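Local coordinates for uncharacterized protein MJ1062 (Methanocaldococcus jannaschii, PDB 3EO4), which is of unknown function, although this C-terminal part is a GNAT domain and so may transfer acyl groups, at residues Val81-Leu86 and Val115-Leu119; Thr88-Ile93 and Tyr124-Arg130; Glu143-Lys148 and Ile159-Asn163. One frame throughout, in Å; residues are numbered along the deposited sequence.

Interaction 1. Residues Val81-Leu86 and Val115-Leu119; sequences VNVSQL and VLKWL
Val81, Val83 and Leu86 meet Val115, Trp118 and Leu119 in a buried apolar contact, where a helix packs on the sheet of a GNAT acetyltransferase fold. Strand 74-84 supplies the first two valines, and the turn after it supplies Leu86. The partners lie on helix 107-121. The axes of 81-84 and 115-119 approach to 10.1 Å and cross at -34°, running roughly the same way. No hydrogen bond joins the two segments; the contacts are all between side-chain carbons.

Val81 and Val115 lie alongside each other, their side chains pointing opposite ways. Both Val81 methyls, CG1 and CG2, lie 3.8 Å from Val115 CG2. Val83 presses on the same Val115, but their modelled CG1 methyls are doubtfully close. The branches of Val83 then part: Val83 CG1 reaches Leu119 CD1 at 4.2 Å, while CG2 turns to the indole. Trp118 swings CG anti to its backbone N (chi1 174°), which carries the six-membered ring back toward the strand. Val83 CG2 and Leu86 CD2 both approach this ring obliquely. Trp65 of strand 63-71 makes an edge-to-face contact with the same indole. Leu86 also lines the pocket that holds a polyether molecule. The Leu86 side chain crosses Leu119 at a slant, with Leu86 CD2 3.7 Å from Leu119 CD2.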
ATOM      1  N   VAL A  81       9.788  -9.824  -1.849  1.00 18.00           N
ATOM      2  CA  VAL A  81      10.224 -11.222  -1.706  1.00 17.48           C
ATOM      3  C   VAL A  81      11.332 -11.243  -0.662  1.00 18.01           C
ATOM      4  O   VAL A  81      12.092 -10.269  -0.543  1.00 17.86           O
ATOM      5  CB  VAL A  81      10.650 -11.847  -3.075  1.00 17.74           C
ATOM      6  CG1 VAL A  81      11.924 -11.208  -3.618  1.00 14.75           C
ATOM      7  CG2 VAL A  81      10.749 -13.394  -2.995  1.00 15.15           C
ATOM      8  N   ASN A  82      11.390 -12.319   0.123  1.00 18.47           N
ATOM      9  CA  ASN A  82      12.266 -12.393   1.296  1.00 18.92           C
ATOM     10  C   ASN A  82      12.700 -13.835   1.589  1.00 19.34           C
ATOM     11  O   ASN A  82      12.013 -14.777   1.168  1.00 18.52           O
ATOM     12  CB  ASN A  82      11.588 -11.780   2.543  1.00 18.98           C
ATOM     13  CG  ASN A  82      10.358 -12.566   3.001  1.00 21.45           C
ATOM     14  OD1 ASN A  82      10.431 -13.771   3.250  1.00 25.48           O
ATOM     15  ND2 ASN A  82       9.239 -11.881   3.151  1.00 20.11           N
ATOM     16  N   VAL A  83      13.856 -13.983   2.267  1.00 18.88           N
ATOM     17  CA  VAL A  83      14.343 -15.267   2.810  1.00 18.46           C
ATOM     18  C   VAL A  83      14.723 -15.041   4.245  1.00 17.83           C
ATOM     19  O   VAL A  83      15.353 -14.047   4.571  1.00 16.72           O
ATOM     20  CB  VAL A  83      15.596 -15.832   2.087  1.00 18.52           C
ATOM     21  CG1 VAL A  83      15.306 -16.012   0.632  1.00 21.65           C
ATOM     22  CG2 VAL A  83      16.754 -14.878   2.189  1.00 18.93           C
ATOM     23  N   SER A  84      14.340 -15.973   5.096  1.00 17.85           N
ATOM     24  CA  SER A  84      14.656 -15.861   6.506  1.00 19.30           C
ATOM     25  C   SER A  84      15.165 -17.227   6.968  1.00 19.15           C
ATOM     26  O   SER A  84      15.172 -18.181   6.179  1.00 19.94           O
ATOM     27  CB  SER A  84      13.412 -15.408   7.277  1.00 19.09           C
ATOM     28  OG  SER A  84      12.331 -16.305   7.077  1.00 20.29           O
ATOM     29  N   GLN A  85      15.606 -17.316   8.218  1.00 18.94           N
ATOM     30  CA  GLN A  85      16.227 -18.526   8.755  1.00 19.08           C
ATOM     31  C   GLN A  85      17.500 -18.909   7.982  1.00 18.61           C
ATOM     32  O   GLN A  85      17.750 -20.086   7.742  1.00 19.29           O
ATOM     33  CB  GLN A  85      15.201 -19.683   8.818  1.00 19.24           C
ATOM     34  CG  GLN A  85      13.938 -19.299   9.589  1.00 20.98           C
ATOM     35  CD  GLN A  85      12.830 -20.336   9.532  1.00 26.30           C
ATOM     36  OE1 GLN A  85      11.703 -20.021   9.162  1.00 27.60           O
ATOM     37  NE2 GLN A  85      13.128 -21.568   9.950  1.00 29.53           N
ATOM     38  N   LEU A  86      18.294 -17.908   7.603  1.00 17.89           N
ATOM     39  CA  LEU A  86      19.543 -18.089   6.842  1.00 17.19           C
ATOM     40  C   LEU A  86      20.641 -18.743   7.657  1.00 17.71           C
ATOM     41  O   LEU A  86      21.658 -19.178   7.101  1.00 18.09           O
ATOM     42  CB  LEU A  86      20.066 -16.733   6.326  1.00 16.82           C
ATOM     43  CG  LEU A  86      19.320 -16.126   5.131  1.00 15.61           C
ATOM     44  CD1 LEU A  86      19.810 -14.685   4.866  1.00 14.68           C
ATOM     45  CD2 LEU A  86      19.377 -17.046   3.847  1.00 11.73           C
ATOM     46  N   VAL A 115      15.568 -15.420  -6.077  1.00 15.37           N
ATOM     47  CA  VAL A 115      16.039 -15.699  -4.712  1.00 15.32           C
ATOM     48  C   VAL A 115      16.693 -17.093  -4.600  1.00 15.49           C
ATOM     49  O   VAL A 115      17.763 -17.205  -4.027  1.00 15.67           O
ATOM     50  CB  VAL A 115      14.894 -15.519  -3.672  1.00 15.01           C
ATOM     51  CG1 VAL A 115      15.329 -15.987  -2.294  1.00 13.92           C
ATOM     52  CG2 VAL A 115      14.474 -14.054  -3.604  1.00 14.59           C
ATOM     53  N   LEU A 116      16.074 -18.129  -5.186  1.00 15.73           N
ATOM     54  CA  LEU A 116      16.655 -19.465  -5.215  1.00 16.68           C
ATOM     55  C   LEU A 116      18.033 -19.519  -5.858  1.00 17.64           C
ATOM     56  O   LEU A 116      18.914 -20.252  -5.390  1.00 16.60           O
ATOM     57  CB  LEU A 116      15.722 -20.491  -5.890  1.00 16.44           C
ATOM     58  CG  LEU A 116      14.312 -20.625  -5.296  1.00 16.22           C
ATOM     59  CD1 LEU A 116      13.467 -21.497  -6.195  1.00 16.77           C
ATOM     60  CD2 LEU A 116      14.283 -21.140  -3.855  1.00 18.07           C
ATOM     61  N   LYS A 117      18.222 -18.747  -6.926  1.00 18.71           N
ATOM     62  CA  LYS A 117      19.515 -18.715  -7.599  1.00 20.31           C
ATOM     63  C   LYS A 117      20.570 -18.086  -6.676  1.00 20.37           C
ATOM     64  O   LYS A 117      21.700 -18.562  -6.599  1.00 21.12           O
ATOM     65  CB  LYS A 117      19.423 -17.962  -8.932  1.00 20.49           C
ATOM     66  CG  LYS A 117      20.580 -18.243  -9.905  1.00 25.05           C
ATOM     67  CD  LYS A 117      20.377 -19.614 -10.621  1.00 31.58           C
ATOM     68  CE  LYS A 117      21.690 -20.423 -10.776  1.00 32.96           C
ATOM     69  NZ  LYS A 117      22.657 -19.806 -11.722  1.00 34.99           N
ATOM     70  N   TRP A 118      20.198 -17.018  -5.981  1.00 20.60           N
ATOM     71  CA  TRP A 118      21.120 -16.346  -5.074  1.00 20.45           C
ATOM     72  C   TRP A 118      21.501 -17.290  -3.937  1.00 19.71           C
ATOM     73  O   TRP A 118      22.665 -17.412  -3.611  1.00 20.00           O
ATOM     74  CB  TRP A 118      20.465 -15.089  -4.515  1.00 21.00           C
ATOM     75  CG  TRP A 118      21.275 -14.380  -3.449  1.00 22.69           C
ATOM     76  CD1 TRP A 118      22.368 -13.594  -3.646  1.00 25.30           C
ATOM     77  CD2 TRP A 118      21.040 -14.394  -2.023  1.00 22.91           C
ATOM     78  NE1 TRP A 118      22.846 -13.127  -2.436  1.00 26.24           N
ATOM     79  CE2 TRP A 118      22.036 -13.587  -1.428  1.00 24.15           C
ATOM     80  CE3 TRP A 118      20.110 -15.032  -1.199  1.00 18.93           C
ATOM     81  CZ2 TRP A 118      22.110 -13.384  -0.043  1.00 23.18           C
ATOM     82  CZ3 TRP A 118      20.176 -14.820   0.173  1.00 22.23           C
ATOM     83  CH2 TRP A 118      21.175 -14.008   0.740  1.00 20.40           C
ATOM     84  N   LEU A 119      20.519 -17.967  -3.347  1.00 18.54           N
ATOM     85  CA  LEU A 119      20.775 -18.972  -2.280  1.00 17.58           C
ATOM     86  C   LEU A 119      21.721 -20.103  -2.689  1.00 16.93           C
ATOM     87  O   LEU A 119      22.667 -20.451  -1.958  1.00 15.91           O
ATOM     88  CB  LEU A 119      19.456 -19.597  -1.808  1.00 16.61           C
ATOM     89  CG  LEU A 119      18.501 -18.693  -1.059  1.00 16.97           C
ATOM     90  CD1 LEU A 119      17.180 -19.443  -0.905  1.00 18.24           C
ATOM     91  CD2 LEU A 119      19.107 -18.304   0.330  1.00 15.23           C
TER

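Interaction 2. Residues Thr88-Ile93 and Tyr124-Arg130; sequences TDNPEI and YKKAHAR
The His128 imidazole has Glu92 over one face, its CA above the ring centre, and Asn90 OD1 at an edge. The Tyr124 ring has Pro91 CG over one face, a CH-pi contact 4.2 Å from the ring centroid. At the tyrosine edge, Thr88 O lies in the ring plane, 3.3 Å from Tyr124 CE1.

His128 ND1 donates to Asn90 OD1 at 2.8 Å. The oxygen sits in the imidazole plane, but the donor stands 63° out of the amide carbonyl plane. The amide and ring planes are 69° apart. His128 CG lies between its backbone N and carbonyl carbon (chi1 69°), which tips the ring over residues 90-92. His128 NE2 is 2.8 Å from a water that donates to Glu92 OE1 and accepts from Arg130 NH1. The Glu92 carboxylate rests on the Arg130 methylenes, with Glu92 OE2 3.3 Å from Arg130 CD. They form no direct salt bridge; Arg130 NH2 has one with Glu157. A phenylalanine in place of His128 would probably cost Asn90 OD1 its imidazole donor and the water one of its protein partners.

The backbones run the same way. His128 N donates to Pro91 O at 2.8 Å, and Ile93 N to His128 O at 2.7 Å. This single bridge joins the two strands of a beta-alpha-beta crossover. Connecting helix 107-121 covers Pro91 and Ile93 through Leu119. Strands 74-84 and 157-163 flank the pair.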
ATOM      1  N   THR A  88      20.214 -21.498   9.091  1.00 18.38           N
ATOM      2  CA  THR A  88      19.908 -22.923   9.024  1.00 18.27           C
ATOM      3  C   THR A  88      20.227 -23.402   7.613  1.00 19.13           C
ATOM      4  O   THR A  88      20.448 -22.591   6.698  1.00 19.68           O
ATOM      5  CB  THR A  88      18.397 -23.225   9.351  1.00 18.18           C
ATOM      6  OG1 THR A  88      17.565 -22.936   8.208  1.00 17.67           O
ATOM      7  CG2 THR A  88      17.911 -22.416  10.545  1.00 16.62           C
ATOM      8  N   ASP A  89      20.226 -24.711   7.416  1.00 19.30           N
ATOM      9  CA  ASP A  89      20.502 -25.260   6.088  1.00 19.99           C
ATOM     10  C   ASP A  89      19.273 -25.260   5.170  1.00 19.56           C
ATOM     11  O   ASP A  89      19.321 -25.841   4.088  1.00 19.32           O
ATOM     12  CB  ASP A  89      21.050 -26.687   6.220  1.00 20.61           C
ATOM     13  CG  ASP A  89      20.007 -27.669   6.721  1.00 22.70           C
ATOM     14  OD1 ASP A  89      18.924 -27.242   7.168  1.00 24.08           O
ATOM     15  OD2 ASP A  89      20.271 -28.892   6.665  1.00 29.74           O
ATOM     16  N   ASN A  90      18.177 -24.626   5.614  1.00 19.18           N
ATOM     17  CA  ASN A  90      16.866 -24.716   4.937  1.00 18.19           C
ATOM     18  C   ASN A  90      16.090 -23.417   5.197  1.00 17.96           C
ATOM     19  O   ASN A  90      15.146 -23.357   6.006  1.00 18.46           O
ATOM     20  CB  ASN A  90      16.121 -25.980   5.397  1.00 17.70           C
ATOM     21  CG  ASN A  90      14.958 -26.377   4.484  1.00 17.77           C
ATOM     22  OD1 ASN A  90      14.338 -25.550   3.801  1.00 13.98           O
ATOM     23  ND2 ASN A  90      14.627 -27.672   4.515  1.00 17.94           N
ATOM     24  N   PRO A  91      16.525 -22.340   4.539  1.00 17.86           N
ATOM     25  CA  PRO A  91      15.870 -21.065   4.748  1.00 17.65           C
ATOM     26  C   PRO A  91      14.442 -21.028   4.195  1.00 17.50           C
ATOM     27  O   PRO A  91      14.084 -21.784   3.255  1.00 17.26           O
ATOM     28  CB  PRO A  91      16.775 -20.076   3.994  1.00 17.86           C
ATOM     29  CG  PRO A  91      17.482 -20.898   3.006  1.00 18.38           C
ATOM     30  CD  PRO A  91      17.695 -22.224   3.655  1.00 17.35           C
ATOM     31  N   GLU A  92      13.656 -20.138   4.785  1.00 17.06           N
ATOM     32  CA  GLU A  92      12.262 -19.943   4.439  1.00 17.97           C
ATOM     33  C   GLU A  92      12.090 -18.760   3.478  1.00 17.80           C
ATOM     34  O   GLU A  92      12.636 -17.668   3.712  1.00 17.60           O
ATOM     35  CB  GLU A  92      11.458 -19.718   5.702  1.00 17.18           C
ATOM     36  CG  GLU A  92       9.983 -19.510   5.436  1.00 19.86           C
ATOM     37  CD  GLU A  92       9.193 -19.327   6.726  1.00 22.97           C
ATOM     38  OE1 GLU A  92       9.621 -19.840   7.765  1.00 24.33           O
ATOM     39  OE2 GLU A  92       8.128 -18.688   6.704  1.00 26.44           O
ATOM     40  N   ILE A  93      11.321 -18.983   2.409  1.00 17.96           N
ATOM     41  CA  ILE A  93      11.065 -17.938   1.394  1.00 18.55           C
ATOM     42  C   ILE A  93       9.652 -17.406   1.571  1.00 18.49           C
ATOM     43  O   ILE A  93       8.701 -18.189   1.650  1.00 17.44           O
ATOM     44  CB  ILE A  93      11.148 -18.495  -0.068  1.00 18.80           C
ATOM     45  CG1 ILE A  93      12.366 -19.386  -0.279  1.00 18.07           C
ATOM     46  CG2 ILE A  93      11.016 -17.370  -1.140  1.00 19.46           C
ATOM     47  CD1 ILE A  93      13.603 -18.685  -0.128  1.00 16.53           C
ATOM     48  N   TYR A 124      23.612 -22.829  -0.274  1.00 14.44           N
ATOM     49  CA  TYR A 124      22.441 -23.523   0.262  1.00 14.10           C
ATOM     50  C   TYR A 124      22.063 -24.658  -0.671  1.00 14.58           C
ATOM     51  O   TYR A 124      22.254 -24.567  -1.880  1.00 14.81           O
ATOM     52  CB  TYR A 124      21.246 -22.566   0.453  1.00 13.43           C
ATOM     53  CG  TYR A 124      21.482 -21.589   1.577  1.00 12.81           C
ATOM     54  CD1 TYR A 124      21.190 -21.953   2.914  1.00 11.24           C
ATOM     55  CD2 TYR A 124      22.002 -20.299   1.326  1.00  7.08           C
ATOM     56  CE1 TYR A 124      21.393 -21.061   3.961  1.00 10.83           C
ATOM     57  CE2 TYR A 124      22.204 -19.397   2.378  1.00 10.28           C
ATOM     58  CZ  TYR A 124      21.922 -19.798   3.700  1.00 12.70           C
ATOM     59  OH  TYR A 124      22.154 -18.946   4.771  1.00 13.63           O
ATOM     60  N   LYS A 125      21.515 -25.720  -0.104  1.00 15.26           N
ATOM     61  CA  LYS A 125      21.114 -26.895  -0.875  1.00 16.31           C
ATOM     62  C   LYS A 125      19.588 -27.130  -0.801  1.00 16.62           C
ATOM     63  O   LYS A 125      19.041 -27.872  -1.619  1.00 15.90           O
ATOM     64  CB  LYS A 125      21.909 -28.143  -0.427  1.00 16.25           C
ATOM     65  CG  LYS A 125      23.477 -28.050  -0.539  1.00 19.07           C
ATOM     66  CD  LYS A 125      23.987 -28.088  -2.003  1.00 23.11           C
ATOM     67  CE  LYS A 125      25.491 -28.466  -2.147  1.00 27.58           C
ATOM     68  NZ  LYS A 125      26.500 -27.355  -1.861  1.00 28.29           N
ATOM     69  N   LYS A 126      18.917 -26.494   0.173  1.00 17.42           N
ATOM     70  CA  LYS A 126      17.454 -26.565   0.331  1.00 17.96           C
ATOM     71  C   LYS A 126      16.851 -25.210   0.704  1.00 18.30           C
ATOM     72  O   LYS A 126      17.567 -24.318   1.204  1.00 18.30           O
ATOM     73  CB  LYS A 126      17.030 -27.542   1.441  1.00 17.82           C
ATOM     74  CG  LYS A 126      17.992 -28.615   1.753  1.00 20.87           C
ATOM     75  CD  LYS A 126      17.805 -29.097   3.175  1.00 25.64           C
ATOM     76  CE  LYS A 126      18.086 -30.583   3.255  1.00 28.70           C
ATOM     77  NZ  LYS A 126      17.220 -31.352   2.268  1.00 31.07           N
ATOM     78  N   ALA A 127      15.527 -25.104   0.502  1.00 17.05           N
ATOM     79  CA  ALA A 127      14.739 -23.938   0.873  1.00 16.54           C
ATOM     80  C   ALA A 127      13.293 -24.381   1.022  1.00 16.63           C
ATOM     81  O   ALA A 127      12.896 -25.412   0.458  1.00 17.12           O
ATOM     82  CB  ALA A 127      14.855 -22.793  -0.177  1.00 15.70           C
ATOM     83  N   HIS A 128      12.511 -23.612   1.783  1.00 15.95           N
ATOM     84  CA  HIS A 128      11.108 -23.945   1.973  1.00 16.11           C
ATOM     85  C   HIS A 128      10.209 -22.725   1.991  1.00 16.37           C
ATOM     86  O   HIS A 128      10.685 -21.602   2.035  1.00 17.22           O
ATOM     87  CB  HIS A 128      10.897 -24.827   3.223  1.00 15.12           C
ATOM     88  CG  HIS A 128      11.132 -24.122   4.524  1.00 14.60           C
ATOM     89  ND1 HIS A 128      12.358 -24.095   5.148  1.00 14.50           N
ATOM     90  CD2 HIS A 128      10.283 -23.457   5.344  1.00 14.80           C
ATOM     91  CE1 HIS A 128      12.262 -23.427   6.284  1.00 12.88           C
ATOM     92  NE2 HIS A 128      11.012 -23.031   6.428  1.00 12.23           N
ATOM     93  N   ALA A 129       8.903 -22.964   1.946  1.00 16.93           N
ATOM     94  CA  ALA A 129       7.883 -21.913   2.042  1.00 16.81           C
ATOM     95  C   ALA A 129       6.807 -22.434   3.003  1.00 16.46           C
ATOM     96  O   ALA A 129       6.562 -23.627   3.043  1.00 16.80           O
ATOM     97  CB  ALA A 129       7.285 -21.626   0.665  1.00 15.83           C
ATOM     98  N   ARG A 130       6.214 -21.555   3.802  1.00 16.82           N
ATOM     99  CA  ARG A 130       5.077 -21.915   4.667  1.00 18.59           C
ATOM    100  C   ARG A 130       3.847 -21.322   4.007  1.00 17.84           C
ATOM    101  O   ARG A 130       3.824 -20.121   3.717  1.00 17.68           O
ATOM    102  CB  ARG A 130       5.220 -21.357   6.106  1.00 18.64           C
ATOM    103  CG  ARG A 130       6.549 -21.679   6.788  1.00 22.10           C
ATOM    104  CD  ARG A 130       6.618 -21.125   8.243  1.00 23.83           C
ATOM    105  NE  ARG A 130       5.715 -21.867   9.098  1.00 22.60           N
ATOM    106  CZ  ARG A 130       6.069 -22.672  10.086  1.00 24.74           C
ATOM    107  NH1 ARG A 130       7.351 -22.845  10.413  1.00 24.93           N
ATOM    108  NH2 ARG A 130       5.112 -23.291  10.774  1.00 22.41           N
TER
HETATM  109  O   HOH W   1      21.397 -25.860   2.583  1.00 14.79           O
HETATM  110  O   HOH W   2      10.321 -22.528   9.124  1.00 46.54           O

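Interaction 3. Residues Glu143-Lys148 and Ile159-Asn163; sequences ESLGFK and IYEVN
Lys148 and Glu161 form an antiparallel hydrogen-bonded pair: Lys148 N donates to Glu161 O and Glu161 N to Lys148 O, both at 2.9 Å. Just before the pair, Gly146 takes a positive phi and closes helix 136-144 with a Schellman motif. A short turn thus takes the chain from helix to strand.

Val162 sits over one face of the Phe147 ring. Val162 CB is 3.6 Å from the Phe147 ring centroid and only 5° off the normal, a CH-pi contact. Val162 CG1 sits between its backbone N and carbonyl carbon (chi1 83°), which extends it over the ring to Phe147 CZ at 3.6 Å. The other methyl, CG2, touches Gly146 O. At the ring edge, Tyr160 O is 3.4 Å from Phe147 CD1. Phe142 makes an edge-to-face contact with the same phenyl.

Tyr160 is met at its edge by Glu143. Glu143 OE2 lies in the ring plane, 3.5 Å from Tyr160 CE1. One water bridges Glu143 OE2 and Tyr160 OH. The contact is largely apolar over the Phe147 face, with a carbonyl at its edge, and hydrated at the tyrosine end, where the carboxylate and the hydroxyl meet through water.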
ATOM      1  N   GLU A 143       4.887 -24.877  -6.316  1.00 15.37           N
ATOM      2  CA  GLU A 143       4.876 -26.136  -7.060  1.00 15.61           C
ATOM      3  C   GLU A 143       5.343 -25.950  -8.521  1.00 15.31           C
ATOM      4  O   GLU A 143       5.946 -26.847  -9.097  1.00 16.12           O
ATOM      5  CB  GLU A 143       3.510 -26.836  -6.985  1.00 15.41           C
ATOM      6  CG  GLU A 143       3.079 -27.211  -5.531  1.00 18.85           C
ATOM      7  CD  GLU A 143       1.889 -28.154  -5.475  1.00 22.52           C
ATOM      8  OE1 GLU A 143       1.055 -28.124  -6.405  1.00 22.08           O
ATOM      9  OE2 GLU A 143       1.780 -28.927  -4.494  1.00 26.72           O
ATOM     10  N   SER A 144       5.101 -24.799  -9.131  1.00 14.94           N
ATOM     11  CA  SER A 144       5.632 -24.606 -10.495  1.00 14.69           C
ATOM     12  C   SER A 144       7.176 -24.563 -10.479  1.00 14.34           C
ATOM     13  O   SER A 144       7.828 -24.777 -11.487  1.00 15.05           O
ATOM     14  CB  SER A 144       5.047 -23.362 -11.159  1.00 14.16           C
ATOM     15  OG  SER A 144       5.761 -22.206 -10.752  1.00 14.23           O
ATOM     16  N   LEU A 145       7.750 -24.319  -9.316  1.00 13.51           N
ATOM     17  CA  LEU A 145       9.205 -24.303  -9.159  1.00 13.70           C
ATOM     18  C   LEU A 145       9.739 -25.585  -8.535  1.00 13.64           C
ATOM     19  O   LEU A 145      10.906 -25.651  -8.129  1.00 14.39           O
ATOM     20  CB  LEU A 145       9.663 -23.094  -8.337  1.00 12.70           C
ATOM     21  CG  LEU A 145       9.387 -21.718  -8.935  1.00 14.69           C
ATOM     22  CD1 LEU A 145       9.617 -20.625  -7.885  1.00 16.53           C
ATOM     23  CD2 LEU A 145      10.193 -21.462 -10.220  1.00 11.96           C
ATOM     24  N   GLY A 146       8.897 -26.607  -8.468  1.00 12.84           N
ATOM     25  CA  GLY A 146       9.358 -27.883  -7.998  1.00 13.00           C
ATOM     26  C   GLY A 146       9.287 -28.122  -6.495  1.00 12.69           C
ATOM     27  O   GLY A 146       9.754 -29.145  -6.043  1.00 12.21           O
ATOM     28  N   PHE A 147       8.728 -27.181  -5.733  1.00 13.26           N
ATOM     29  CA  PHE A 147       8.461 -27.385  -4.291  1.00 14.96           C
ATOM     30  C   PHE A 147       7.413 -28.475  -4.097  1.00 15.61           C
ATOM     31  O   PHE A 147       6.483 -28.616  -4.905  1.00 16.36           O
ATOM     32  CB  PHE A 147       7.949 -26.125  -3.598  1.00 13.64           C
ATOM     33  CG  PHE A 147       9.005 -25.068  -3.364  1.00 14.70           C
ATOM     34  CD1 PHE A 147       9.414 -24.752  -2.060  1.00 10.17           C
ATOM     35  CD2 PHE A 147       9.560 -24.348  -4.445  1.00 11.79           C
ATOM     36  CE1 PHE A 147      10.368 -23.734  -1.835  1.00 12.74           C
ATOM     37  CE2 PHE A 147      10.541 -23.326  -4.228  1.00 13.35           C
ATOM     38  CZ  PHE A 147      10.938 -23.022  -2.929  1.00 10.39           C
ATOM     39  N   LYS A 148       7.557 -29.199  -2.995  1.00 16.86           N
ATOM     40  CA  LYS A 148       6.754 -30.391  -2.683  1.00 17.96           C
ATOM     41  C   LYS A 148       6.208 -30.248  -1.287  1.00 18.31           C
ATOM     42  O   LYS A 148       6.969 -29.969  -0.367  1.00 18.22           O
ATOM     43  CB  LYS A 148       7.675 -31.599  -2.719  1.00 17.43           C
ATOM     44  CG  LYS A 148       7.043 -32.919  -2.431  1.00 21.93           C
ATOM     45  CD  LYS A 148       8.034 -34.016  -2.759  1.00 25.05           C
ATOM     46  CE  LYS A 148       8.576 -34.639  -1.509  1.00 27.27           C
ATOM     47  NZ  LYS A 148       7.583 -35.667  -1.086  1.00 29.51           N
ATOM     48  N   ILE A 159       4.210 -26.867   5.010  1.00 17.96           N
ATOM     49  CA  ILE A 159       5.565 -26.611   4.544  1.00 17.35           C
ATOM     50  C   ILE A 159       5.761 -27.349   3.231  1.00 17.32           C
ATOM     51  O   ILE A 159       5.371 -28.529   3.112  1.00 17.78           O
ATOM     52  CB  ILE A 159       6.613 -27.141   5.538  1.00 17.78           C
ATOM     53  CG1 ILE A 159       6.201 -26.844   6.996  1.00 17.42           C
ATOM     54  CG2 ILE A 159       8.017 -26.661   5.156  1.00 16.60           C
ATOM     55  CD1 ILE A 159       5.888 -25.397   7.275  1.00 18.94           C
ATOM     56  N   TYR A 160       6.345 -26.627   2.276  1.00 15.84           N
ATOM     57  CA  TYR A 160       6.681 -27.082   0.953  1.00 16.12           C
ATOM     58  C   TYR A 160       8.187 -26.866   0.805  1.00 16.41           C
ATOM     59  O   TYR A 160       8.665 -25.769   1.097  1.00 15.51           O
ATOM     60  CB  TYR A 160       5.966 -26.204  -0.089  1.00 15.95           C
ATOM     61  CG  TYR A 160       4.489 -26.459  -0.225  1.00 16.40           C
ATOM     62  CD1 TYR A 160       4.000 -27.146  -1.318  1.00 16.48           C
ATOM     63  CD2 TYR A 160       3.574 -26.001   0.738  1.00 17.78           C
ATOM     64  CE1 TYR A 160       2.649 -27.405  -1.452  1.00 15.98           C
ATOM     65  CE2 TYR A 160       2.212 -26.252   0.614  1.00 18.06           C
ATOM     66  CZ  TYR A 160       1.771 -26.961  -0.483  1.00 18.69           C
ATOM     67  OH  TYR A 160       0.446 -27.204  -0.647  1.00 20.21           O
ATOM     68  N   GLU A 161       8.926 -27.886   0.353  1.00 16.37           N
ATOM     69  CA  GLU A 161      10.392 -27.813   0.308  1.00 17.10           C
ATOM     70  C   GLU A 161      10.903 -28.084  -1.078  1.00 16.88           C
ATOM     71  O   GLU A 161      10.246 -28.769  -1.867  1.00 17.45           O
ATOM     72  CB  GLU A 161      11.055 -28.800   1.268  1.00 16.58           C
ATOM     73  CG  GLU A 161      10.539 -28.718   2.679  1.00 20.92           C
ATOM     74  CD  GLU A 161      11.470 -29.344   3.723  1.00 26.88           C
ATOM     75  OE1 GLU A 161      11.281 -29.033   4.925  1.00 29.34           O
ATOM     76  OE2 GLU A 161      12.384 -30.135   3.357  1.00 28.56           O
ATOM     77  N   VAL A 162      12.087 -27.566  -1.365  1.00 16.51           N
ATOM     78  CA  VAL A 162      12.722 -27.808  -2.644  1.00 16.87           C
ATOM     79  C   VAL A 162      14.216 -28.028  -2.416  1.00 17.85           C
ATOM     80  O   VAL A 162      14.810 -27.455  -1.478  1.00 18.48           O
ATOM     81  CB  VAL A 162      12.488 -26.615  -3.620  1.00 16.43           C
ATOM     82  CG1 VAL A 162      13.495 -25.492  -3.381  1.00 16.04           C
ATOM     83  CG2 VAL A 162      12.488 -27.075  -5.077  1.00 15.48           C
ATOM     84  N   ASN A 163      14.801 -28.875  -3.256  1.00 18.74           N
ATOM     85  CA  ASN A 163      16.255 -29.022  -3.350  1.00 20.72           C
ATOM     86  C   ASN A 163      16.728 -28.062  -4.406  1.00 22.32           C
ATOM     87  O   ASN A 163      16.146 -27.991  -5.488  1.00 22.73           O
ATOM     88  CB  ASN A 163      16.667 -30.442  -3.722  1.00 19.99           C
ATOM     89  CG  ASN A 163      16.324 -31.440  -2.647  1.00 19.86           C
ATOM     90  OD1 ASN A 163      15.542 -32.346  -2.861  1.00 20.18           O
ATOM     91  ND2 ASN A 163      16.893 -31.257  -1.470  1.00 20.25           N
TER
HETATM   92  O   HOH W   3      -0.085 -29.051  -2.599  1.00 29.10           O

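The three contacts follow one another across the GNAT fold. Interactions 1 and 2 have centres about 8 Å apart and share the edge of the larger sheet: Ser84 N lies 2.8 Å from Glu92 O. Interactions 2 and 3, about 10 Å apart, join within the smaller sheet, where Ala127 O is 2.9 Å from Val162 N. Helix 107-121 ties interaction 1 to interaction 3, with Leu116 CD2 3.9 Å from Phe147 CZ. Leu86, Thr88 and Tyr124, from interactions 1 and 2, help line the pocket of the bound polyether, probably a crystallisation additive. The Tyr124 hydroxyl probably hydrogen-bonds to Leu86 O, at a modelled distance that is rather short. Interaction 3 contributes no residue to that pocket.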